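Long-range contacts in trwC protein (Escherichia coli, PDB 1OMH), which recognises and processes origin-of-transfer DNA of a plasmid during bacterial conjugation, using the N-terminal relaxase domain that makes up this chain: residues B[12-16]-B[55-60]; B[125-129]-B[170-174]; B[221-225]-B[289-293]. All coordinates share one frame; numbering follows the deposited sequence.

Interaction 1: residues B[12-16]-B[55-60]; sequences IGRAA and FRELLA. With SO4 (sulfate ion), chain E.
Ala16 presents its methyl to one face of the Arg56 guanidinium, with CB of Ala16 only 3.3 Å from CZ of Arg56 and displaced toward the rim of the flat group. Alanine suits the place because its single methyl can lie against that face. The Arg56 chain, extended from CG to NE, carries the group across to the helix of residues 12-16, where a water takes up its polar end: this water accepts from NH1 of Arg56 at 2.8 Å and donates to the carbonyl O of Gly13 at 3.0 Å. Deeper in the interface the contact is apolar. Ile12, with CG1 anti to its own N (chi1 -161°), reaches CB of Leu59 through CD1 at 4.0 Å, while CD1 of Leu59 meets CB of Ala15 at 4.1 Å. Phe55 turns a ring edge to the same helix, its CE1 lying 3.6 Å from the carbonyl O of Ala15 in the plane of the ring, and CG of Leu59 lies over the rim of one ring face. Arg14 points elsewhere and holds a sulfate, which Arg154 also binds. Further out, Ile12 and Leu59 both rest on Ile82 of strand 81-89, and Phe55 packs on Val165 and edge-to-face with Phe148. The two short helical segments run roughly antiparallel at 145°, their axes 10.4 Å apart at closest approach. Helices laid across a central antiparallel sheet are what is expected of the Rep-clan relaxase fold, and the side chain of Phe55 lies about 8 Å from that of His163, one of three histidines that bind zinc or copper in other structures of this protein.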
loop_
_atom_site.group_PDB
_atom_site.type_symbol
_atom_site.label_atom_id
_atom_site.label_comp_id
_atom_site.label_asym_id
_atom_site.label_seq_id
_atom_site.Cartn_x
_atom_site.Cartn_y
_atom_site.Cartn_z
ATOM N N ILE B 12 15.683 3.866 0.328
ATOM C CA ILE B 12 15.903 2.994 -0.816
ATOM C C ILE B 12 16.067 1.530 -0.405
ATOM O O ILE B 12 15.694 0.627 -1.155
ATOM C CB ILE B 12 17.110 3.475 -1.653
ATOM C CG1 ILE B 12 17.037 2.866 -3.051
ATOM C CG2 ILE B 12 18.411 3.114 -0.958
ATOM C CD1 ILE B 12 17.811 3.655 -4.104
ATOM N N GLY B 13 16.604 1.299 0.788
ATOM C CA GLY B 13 16.768 -0.062 1.265
ATOM C C GLY B 13 15.410 -0.643 1.621
ATOM O O GLY B 13 15.084 -1.778 1.266
ATOM N N ARG B 14 14.612 0.150 2.328
ATOM C CA ARG B 14 13.275 -0.260 2.740
ATOM C C ARG B 14 12.431 -0.592 1.509
ATOM O O ARG B 14 11.819 -1.656 1.428
ATOM C CB ARG B 14 12.611 0.866 3.548
ATOM C CG ARG B 14 11.178 0.582 3.993
ATOM C CD ARG B 14 10.497 1.833 4.559
ATOM N NE ARG B 14 11.105 2.305 5.803
ATOM C CZ ARG B 14 11.047 1.657 6.965
ATOM N NH1 ARG B 14 10.406 0.496 7.059
ATOM N NH2 ARG B 14 11.633 2.167 8.042
ATOM N N ALA B 15 12.415 0.320 0.545
ATOM C CA ALA B 15 11.645 0.126 -0.680
ATOM C C ALA B 15 12.072 -1.136 -1.423
ATOM O O ALA B 15 11.238 -1.851 -1.980
ATOM C CB ALA B 15 11.798 1.337 -1.587
ATOM N N ALA B 16 13.373 -1.409 -1.424
ATOM C CA ALA B 16 13.901 -2.581 -2.107
ATOM C C ALA B 16 13.534 -3.878 -1.387
ATOM O O ALA B 16 13.405 -4.923 -2.018
ATOM C CB ALA B 16 15.422 -2.465 -2.241
ATOM N N PHE B 55 14.458 -2.760 -10.767
ATOM C CA PHE B 55 13.734 -1.988 -9.764
ATOM C C PHE B 55 14.644 -1.102 -8.920
ATOM O O PHE B 55 14.337 0.072 -8.715
ATOM C CB PHE B 55 12.928 -2.920 -8.853
ATOM C CG PHE B 55 12.043 -2.198 -7.871
ATOM C CD1 PHE B 55 12.248 -2.330 -6.502
ATOM C CD2 PHE B 55 10.998 -1.392 -8.316
ATOM C CE1 PHE B 55 11.423 -1.672 -5.582
ATOM C CE2 PHE B 55 10.167 -0.729 -7.405
ATOM C CZ PHE B 55 10.382 -0.870 -6.040
ATOM N N ARG B 56 15.757 -1.648 -8.428
ATOM C CA ARG B 56 16.681 -0.862 -7.606
ATOM C C ARG B 56 17.269 0.328 -8.365
ATOM O O ARG B 56 17.391 1.421 -7.815
ATOM C CB ARG B 56 17.829 -1.733 -7.065
ATOM C CG ARG B 56 17.534 -2.435 -5.738
ATOM C CD ARG B 56 18.716 -3.305 -5.291
ATOM N NE ARG B 56 18.457 -4.021 -4.043
ATOM C CZ ARG B 56 18.467 -3.469 -2.833
ATOM N NH1 ARG B 56 18.217 -4.211 -1.762
ATOM N NH2 ARG B 56 18.732 -2.175 -2.689
ATOM N N GLU B 57 17.640 0.124 -9.622
ATOM C CA GLU B 57 18.207 1.226 -10.381
ATOM C C GLU B 57 17.152 2.292 -10.647
ATOM O O GLU B 57 17.421 3.485 -10.485
ATOM C CB GLU B 57 18.820 0.736 -11.693
ATOM C CG GLU B 57 17.903 -0.067 -12.571
ATOM C CD GLU B 57 18.533 -0.360 -13.918
ATOM O OE1 GLU B 57 18.208 0.355 -14.895
ATOM O OE2 GLU B 57 19.365 -1.293 -13.992
ATOM N N LEU B 58 15.955 1.867 -11.045
ATOM C CA LEU B 58 14.877 2.814 -11.298
ATOM C C LEU B 58 14.670 3.664 -10.057
ATOM O O LEU B 58 14.468 4.874 -10.150
ATOM C CB LEU B 58 13.593 2.087 -11.669
ATOM C CG LEU B 58 13.580 1.486 -13.072
ATOM C CD1 LEU B 58 12.289 0.735 -13.286
ATOM C CD2 LEU B 58 13.735 2.590 -14.115
ATOM N N LEU B 59 14.737 3.039 -8.886
ATOM C CA LEU B 59 14.588 3.783 -7.642
ATOM C C LEU B 59 15.700 4.828 -7.593
ATOM O O LEU B 59 15.508 5.933 -7.092
ATOM C CB LEU B 59 14.707 2.849 -6.434
ATOM C CG LEU B 59 13.523 1.934 -6.101
ATOM C CD1 LEU B 59 13.959 0.884 -5.088
ATOM C CD2 LEU B 59 12.370 2.761 -5.548
ATOM N N ALA B 60 16.864 4.465 -8.125
ATOM C CA ALA B 60 18.018 5.359 -8.147
ATOM C C ALA B 60 17.920 6.386 -9.276
ATOM O O ALA B 60 18.768 7.270 -9.389
ATOM C CB ALA B 60 19.306 4.542 -8.289
HETATM S S SO4 E . 10.769 -0.186 10.357
HETATM O O1 SO4 E . 10.811 -1.360 11.249
HETATM O O2 SO4 E . 10.159 0.960 11.061
HETATM O O3 SO4 E . 9.960 -0.509 9.166
HETATM O O4 SO4 E . 12.144 0.161 9.948
HETATM O O HOH W 1 17.041 -4.000 0.809
#

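Interaction 2: residues B[125-129]-B[170-174]; sequences AQARQ and TKRSD. With nucleotides of chain A.
Arg172 reaches from the loop 170-174 to Ala127, Arg128 and Gln129 of the strand, and each part of its chain has its own neighbour. CB points toward the strand; CG lies 4.1 Å from CB of Ala127, whose small methyl also receives CG2 of Thr170 at 3.6 Å. CD passes 3.5 Å from the carbonyl O of Arg128, and a bend at chi3 (-51°) then turns the guanidinium along the strand. There NE and NH1 grip the Asp174 carboxylate side-on, NH1 reaching OD2 at 2.9 Å in a salt bridge. NH2 does double duty: it donates to the carbonyl O of Arg128 at 2.8 Å, in the carbonyl plane on a lone pair, and to OP1 of DG13 of chain A at 2.6 Å. Over one face of the Arg172 guanidinium lies Gln129, its amide stacked 20° from parallel. With an alanine here, the DG13 phosphate and the Asp174 carboxylate would probably lose their shared cationic partner, leaving the Gln129 amide freer to turn. Arg128 points the other way, into the DNA, with the methyl C7 of DT14 of chain A centred over its guanidinium. One arginine thus clamps a phosphate while the other reads bases, consistent with recognition of transfer-origin DNA. The strand 126-131 pairs with 134-139 in a two-stranded hairpin, Arg172 also touching Glu138, while the loop 170-174 leads from strand 158-167 of the main sheet toward helix 183-187.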
loop_
_atom_site.group_PDB
_atom_site.type_symbol
_atom_site.label_atom_id
_atom_site.label_comp_id
_atom_site.label_asym_id
_atom_site.label_seq_id
_atom_site.Cartn_x
_atom_site.Cartn_y
_atom_site.Cartn_z
ATOM N N ALA B 125 -1.112 11.295 -12.830
ATOM C CA ALA B 125 0.331 11.494 -12.971
ATOM C C ALA B 125 0.585 12.812 -13.691
ATOM O O ALA B 125 -0.019 13.083 -14.730
ATOM C CB ALA B 125 0.948 10.356 -13.768
ATOM N N GLN B 126 1.486 13.617 -13.145
ATOM C CA GLN B 126 1.815 14.903 -13.739
ATOM C C GLN B 126 3.297 15.215 -13.649
ATOM O O GLN B 126 4.036 14.605 -12.879
ATOM C CB GLN B 126 1.055 16.031 -13.042
ATOM C CG GLN B 126 -0.448 15.879 -13.023
ATOM C CD GLN B 126 -1.141 17.153 -12.582
ATOM O OE1 GLN B 126 -0.831 17.711 -11.523
ATOM N NE2 GLN B 126 -2.087 17.624 -13.397
ATOM N N ALA B 127 3.719 16.188 -14.443
ATOM C CA ALA B 127 5.107 16.631 -14.463
ATOM C C ALA B 127 5.092 18.093 -14.885
ATOM O O ALA B 127 4.085 18.582 -15.381
ATOM C CB ALA B 127 5.910 15.805 -15.458
ATOM N N ARG B 128 6.200 18.790 -14.679
ATOM C CA ARG B 128 6.272 20.187 -15.073
ATOM C C ARG B 128 7.178 20.365 -16.286
ATOM O O ARG B 128 7.941 19.468 -16.649
ATOM C CB ARG B 128 6.798 21.041 -13.919
ATOM C CG ARG B 128 5.919 21.006 -12.680
ATOM C CD ARG B 128 6.740 20.600 -11.473
ATOM N NE ARG B 128 7.179 21.740 -10.687
ATOM C CZ ARG B 128 7.992 21.653 -9.640
ATOM N NH1 ARG B 128 8.468 20.475 -9.255
ATOM N NH2 ARG B 128 8.310 22.746 -8.964
ATOM N N GLN B 129 7.059 21.526 -16.918
ATOM C CA GLN B 129 7.880 21.891 -18.066
ATOM C C GLN B 129 7.906 23.416 -18.072
ATOM O O GLN B 129 6.855 24.062 -18.088
ATOM C CB GLN B 129 7.288 21.363 -19.378
ATOM C CG GLN B 129 8.214 21.594 -20.573
ATOM C CD GLN B 129 7.749 20.921 -21.853
ATOM O OE1 GLN B 129 8.449 20.956 -22.865
ATOM N NE2 GLN B 129 6.570 20.309 -21.820
ATOM N N THR B 170 8.185 9.976 -14.842
ATOM C CA THR B 170 7.068 9.999 -15.769
ATOM C C THR B 170 7.556 10.625 -17.075
ATOM O O THR B 170 8.405 11.509 -17.064
ATOM C CB THR B 170 5.877 10.792 -15.173
ATOM O OG1 THR B 170 4.755 10.712 -16.056
ATOM C CG2 THR B 170 6.252 12.249 -14.937
ATOM N N LYS B 171 7.042 10.140 -18.199
ATOM C CA LYS B 171 7.449 10.652 -19.512
ATOM C C LYS B 171 6.480 11.704 -20.034
ATOM O O LYS B 171 5.284 11.454 -20.140
ATOM C CB LYS B 171 7.536 9.513 -20.536
ATOM C CG LYS B 171 7.999 9.977 -21.918
ATOM C CD LYS B 171 7.256 9.254 -23.038
ATOM C CE LYS B 171 7.840 7.884 -23.332
ATOM N NZ LYS B 171 9.130 7.987 -24.071
ATOM N N ARG B 172 7.005 12.873 -20.378
ATOM C CA ARG B 172 6.175 13.960 -20.882
ATOM C C ARG B 172 5.778 13.795 -22.341
ATOM O O ARG B 172 6.302 12.937 -23.053
ATOM C CB ARG B 172 6.889 15.298 -20.705
ATOM C CG ARG B 172 7.278 15.586 -19.276
ATOM C CD ARG B 172 7.751 17.010 -19.115
ATOM N NE ARG B 172 8.776 17.352 -20.093
ATOM C CZ ARG B 172 9.631 18.355 -19.947
ATOM N NH1 ARG B 172 10.533 18.603 -20.887
ATOM N NH2 ARG B 172 9.593 19.096 -18.851
ATOM N N SER B 173 4.847 14.639 -22.774
ATOM C CA SER B 173 4.335 14.627 -24.138
ATOM C C SER B 173 5.454 14.763 -25.168
ATOM O O SER B 173 5.369 14.217 -26.266
ATOM C CB SER B 173 3.334 15.772 -24.314
ATOM O OG SER B 173 2.222 15.367 -25.093
ATOM N N ASP B 174 6.504 15.494 -24.804
ATOM C CA ASP B 174 7.641 15.711 -25.688
ATOM C C ASP B 174 8.628 14.547 -25.608
ATOM O O ASP B 174 9.774 14.661 -26.046
ATOM C CB ASP B 174 8.343 17.019 -25.313
ATOM C CG ASP B 174 8.935 16.981 -23.922
ATOM O OD1 ASP B 174 8.507 16.115 -23.130
ATOM O OD2 ASP B 174 9.817 17.813 -23.611
ATOM P P DT A 14 12.429 17.319 -13.079
ATOM O OP1 DT A 14 12.727 15.868 -13.231
ATOM O OP2 DT A 14 11.087 17.834 -13.455
ATOM O "O5'" DT A 14 12.787 17.755 -11.586
ATOM C "C5'" DT A 14 13.923 17.186 -10.932
ATOM C "C4'" DT A 14 14.122 17.744 -9.538
ATOM O "O4'" DT A 14 14.432 19.158 -9.598
ATOM C "C3'" DT A 14 12.922 17.626 -8.597
ATOM O "O3'" DT A 14 13.145 16.518 -7.712
ATOM C "C2'" DT A 14 13.079 18.828 -7.675
ATOM C "C1'" DT A 14 13.929 19.826 -8.448
ATOM N N1 DT A 14 13.277 21.093 -8.863
ATOM C C2 DT A 14 13.523 22.221 -8.109
ATOM O O2 DT A 14 14.223 22.223 -7.112
ATOM N N3 DT A 14 12.915 23.362 -8.571
ATOM C C4 DT A 14 12.105 23.489 -9.680
ATOM O O4 DT A 14 11.642 24.594 -9.974
ATOM C C5 DT A 14 11.875 22.265 -10.416
ATOM C C7 DT A 14 10.996 22.298 -11.625
ATOM C C6 DT A 14 12.462 21.145 -9.975
ATOM P P DG A 13 12.263 21.379 -18.029
ATOM O OP1 DG A 13 11.987 20.029 -18.589
ATOM O OP2 DG A 13 11.129 22.248 -17.623
ATOM O "O5'" DG A 13 13.237 21.181 -16.783
ATOM C "C5'" DG A 13 14.112 20.046 -16.705
ATOM C "C4'" DG A 13 14.525 19.795 -15.271
ATOM O "O4'" DG A 13 15.125 20.995 -14.755
ATOM C "C3'" DG A 13 13.385 19.455 -14.309
ATOM O "O3'" DG A 13 13.524 18.061 -13.998
ATOM C "C2'" DG A 13 13.821 20.086 -12.996
ATOM C "C1'" DG A 13 14.817 21.151 -13.384
ATOM N N9 DG A 13 14.498 22.552 -13.133
ATOM C C8 DG A 13 13.846 23.452 -13.944
ATOM N N7 DG A 13 13.879 24.672 -13.475
ATOM C C5 DG A 13 14.557 24.555 -12.271
ATOM C C6 DG A 13 14.925 25.538 -11.313
ATOM O O6 DG A 13 14.727 26.768 -11.342
ATOM N N1 DG A 13 15.600 24.966 -10.237
ATOM C C2 DG A 13 15.885 23.622 -10.107
ATOM N N2 DG A 13 16.536 23.232 -9.009
ATOM N N3 DG A 13 15.556 22.716 -10.993
ATOM C C4 DG A 13 14.905 23.244 -12.037
ATOM P P DG A 15 11.931 15.934 -6.826
ATOM O OP1 DG A 15 12.116 14.466 -6.712
ATOM O OP2 DG A 15 10.641 16.466 -7.352
ATOM O "O5'" DG A 15 12.130 16.580 -5.388
ATOM C "C5'" DG A 15 13.293 16.331 -4.586
ATOM C "C4'" DG A 15 13.431 17.447 -3.579
ATOM O "O4'" DG A 15 13.308 18.665 -4.322
ATOM C "C3'" DG A 15 12.366 17.509 -2.482
ATOM O "O3'" DG A 15 13.072 17.254 -1.259
ATOM C "C2'" DG A 15 12.122 19.000 -2.307
ATOM C "C1'" DG A 15 12.593 19.625 -3.591
ATOM N N9 DG A 15 11.645 20.247 -4.502
ATOM C C8 DG A 15 10.819 19.668 -5.437
ATOM N N7 DG A 15 10.272 20.544 -6.238
ATOM C C5 DG A 15 10.729 21.765 -5.758
ATOM C C6 DG A 15 10.499 23.081 -6.216
ATOM O O6 DG A 15 9.837 23.451 -7.188
ATOM N N1 DG A 15 11.152 24.015 -5.420
ATOM C C2 DG A 15 11.932 23.719 -4.327
ATOM N N2 DG A 15 12.488 24.738 -3.669
ATOM N N3 DG A 15 12.155 22.501 -3.905
ATOM C C4 DG A 15 11.533 21.584 -4.660
#

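Interaction 3: residues B[221-225]-B[289-293]; sequences LAHID and GIDFS
The His223 imidazole meets the chain's last residues with both an edge and a face. At its edge, in the ring plane, CD2 of His223 approaches the carbonyl O of Asp291 at 3.4 Å. OG of Ser293 stands 4.2 Å above one face, offset toward the rim, and CG1 of the adjoining Ile224 lies 3.8 Å from the plane on the opposite face. The ring's polar end is held by Gln97: NE2 of His223 is hydrogen-bonded to OE1 of Gln97, whose NE2 in turn bonds the carbonyl O of Phe292, so one amide ties the two segments together. The other flat group is the Phe292 ring. CG2 of Ile290 sits 3.5 Å above the centre of one face, while CD1 of Ile224 comes in obliquely to CE2 of Phe292 at 4.1 Å. The longer arm of Ile224 suits this place because it serves both neighbours, CD1 reaching Phe292 and CG1 lying 4.3 Å from CG2 of Ile290.

Turns set these groups in position. Leu221 to Ile224 form a type I beta turn, directly followed by Asp225, the N-cap of helix 226-230. On the other side, Gly289 ends helix 274-287 in a Schellman motif, its positive phi (73°) being easily reached without a side chain. Asp291 then folds back in an Asx turn, OD1 accepting from N of Ser293 from above the carboxylate plane.

His223 keeps CG between its backbone N and carbonyl carbon (chi1 58°), which directs the ring at Asp291. A water joins the backbones, donating to O of His223 at 2.7 Å and accepting from N of Asp291 at 3.0 Å. Phe292 also packs on Leu96 of helix 92-99 and Ala285 of helix 274-287.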
loop_
_atom_site.group_PDB
_atom_site.type_symbol
_atom_site.label_atom_id
_atom_site.label_comp_id
_atom_site.label_asym_id
_atom_site.label_seq_id
_atom_site.Cartn_x
_atom_site.Cartn_y
_atom_site.Cartn_z
ATOM N N LEU B 221 -16.337 -8.563 6.555
ATOM C CA LEU B 221 -17.253 -9.624 6.176
ATOM C C LEU B 221 -18.237 -9.792 7.333
ATOM O O LEU B 221 -17.832 -9.932 8.485
ATOM C CB LEU B 221 -16.478 -10.914 5.924
ATOM C CG LEU B 221 -15.395 -10.779 4.848
ATOM C CD1 LEU B 221 -14.695 -12.116 4.654
ATOM C CD2 LEU B 221 -16.024 -10.314 3.543
ATOM N N ALA B 222 -19.530 -9.781 7.018
ATOM C CA ALA B 222 -20.585 -9.888 8.027
ATOM C C ALA B 222 -20.552 -11.094 8.974
ATOM O O ALA B 222 -21.068 -11.012 10.087
ATOM C CB ALA B 222 -21.953 -9.814 7.344
ATOM N N HIS B 223 -19.951 -12.201 8.560
ATOM C CA HIS B 223 -19.930 -13.380 9.425
ATOM C C HIS B 223 -18.783 -13.436 10.438
ATOM O O HIS B 223 -18.646 -14.421 11.167
ATOM C CB HIS B 223 -19.933 -14.658 8.582
ATOM C CG HIS B 223 -18.791 -14.752 7.617
ATOM N ND1 HIS B 223 -18.669 -13.921 6.525
ATOM C CD2 HIS B 223 -17.731 -15.593 7.577
ATOM C CE1 HIS B 223 -17.581 -14.250 5.848
ATOM N NE2 HIS B 223 -16.995 -15.260 6.464
ATOM N N ILE B 224 -17.964 -12.388 10.489
ATOM C CA ILE B 224 -16.851 -12.346 11.433
ATOM C C ILE B 224 -17.043 -11.106 12.301
ATOM O O ILE B 224 -17.062 -9.986 11.789
ATOM C CB ILE B 224 -15.498 -12.285 10.685
ATOM C CG1 ILE B 224 -15.360 -13.510 9.776
ATOM C CG2 ILE B 224 -14.346 -12.240 11.680
ATOM C CD1 ILE B 224 -14.089 -13.541 8.955
ATOM N N ASP B 225 -17.190 -11.302 13.611
ATOM C CA ASP B 225 -17.429 -10.173 14.506
ATOM C C ASP B 225 -16.190 -9.425 14.978
ATOM O O ASP B 225 -15.058 -9.855 14.755
ATOM C CB ASP B 225 -18.267 -10.604 15.724
ATOM C CG ASP B 225 -17.527 -11.547 16.651
ATOM O OD1 ASP B 225 -16.311 -11.360 16.860
ATOM O OD2 ASP B 225 -18.168 -12.470 17.200
ATOM N N GLY B 289 -13.602 -18.830 17.966
ATOM C CA GLY B 289 -14.941 -19.218 17.548
ATOM C C GLY B 289 -15.374 -18.713 16.184
ATOM O O GLY B 289 -16.567 -18.525 15.941
ATOM N N ILE B 290 -14.416 -18.496 15.289
ATOM C CA ILE B 290 -14.729 -18.014 13.950
ATOM C C ILE B 290 -15.256 -19.139 13.079
ATOM O O ILE B 290 -14.687 -20.231 13.038
ATOM C CB ILE B 290 -13.485 -17.435 13.232
ATOM C CG1 ILE B 290 -12.928 -16.239 14.005
ATOM C CG2 ILE B 290 -13.855 -17.007 11.814
ATOM C CD1 ILE B 290 -11.649 -15.687 13.416
ATOM N N ASP B 291 -16.351 -18.861 12.385
ATOM C CA ASP B 291 -16.948 -19.818 11.471
ATOM C C ASP B 291 -16.810 -19.171 10.098
ATOM O O ASP B 291 -17.538 -18.240 9.768
ATOM C CB ASP B 291 -18.421 -20.050 11.821
ATOM C CG ASP B 291 -19.148 -20.879 10.779
ATOM O OD1 ASP B 291 -18.485 -21.670 10.074
ATOM O OD2 ASP B 291 -20.387 -20.750 10.675
ATOM N N PHE B 292 -15.852 -19.652 9.315
ATOM C CA PHE B 292 -15.603 -19.099 7.990
ATOM C C PHE B 292 -16.677 -19.501 6.987
ATOM O O PHE B 292 -16.554 -19.216 5.794
ATOM C CB PHE B 292 -14.219 -19.533 7.499
ATOM C CG PHE B 292 -13.081 -18.888 8.251
ATOM C CD1 PHE B 292 -12.290 -19.632 9.122
ATOM C CD2 PHE B 292 -12.812 -17.530 8.097
ATOM C CE1 PHE B 292 -11.248 -19.031 9.829
ATOM C CE2 PHE B 292 -11.775 -16.921 8.798
ATOM C CZ PHE B 292 -10.992 -17.673 9.666
ATOM N N SER B 293 -17.720 -20.156 7.506
ATOM C CA SER B 293 -18.885 -20.651 6.763
ATOM C C SER B 293 -18.969 -22.170 6.728
ATOM O O SER B 293 -18.247 -22.824 7.511
ATOM C CB SER B 293 -18.931 -20.110 5.332
ATOM O OG SER B 293 -19.476 -18.804 5.317
HETATM O O HOH W 2 -17.274 -16.068 12.780
#

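Overall arrangement
Along the chain the three contacts follow one another in series, each closing before the next opens. Interactions 1 and 2 are the nearer pair, their centres about 22 Å apart, and both relate to strand 158-167 of the five-stranded sheet: helix 52-60 packs against it and the loop 170-174 continues from its end. Interaction 3 lies on the other side of the chain's centre, its own centre about 40 Å from that of interaction 1 and about 48 Å from that of interaction 2. DNA is gripped directly at interaction 2, whereas interaction 1 backs the sheet near the metal-binding histidines and interaction 3 joins the turn leading into helix 226-230 to the loop that follows helix 274-287.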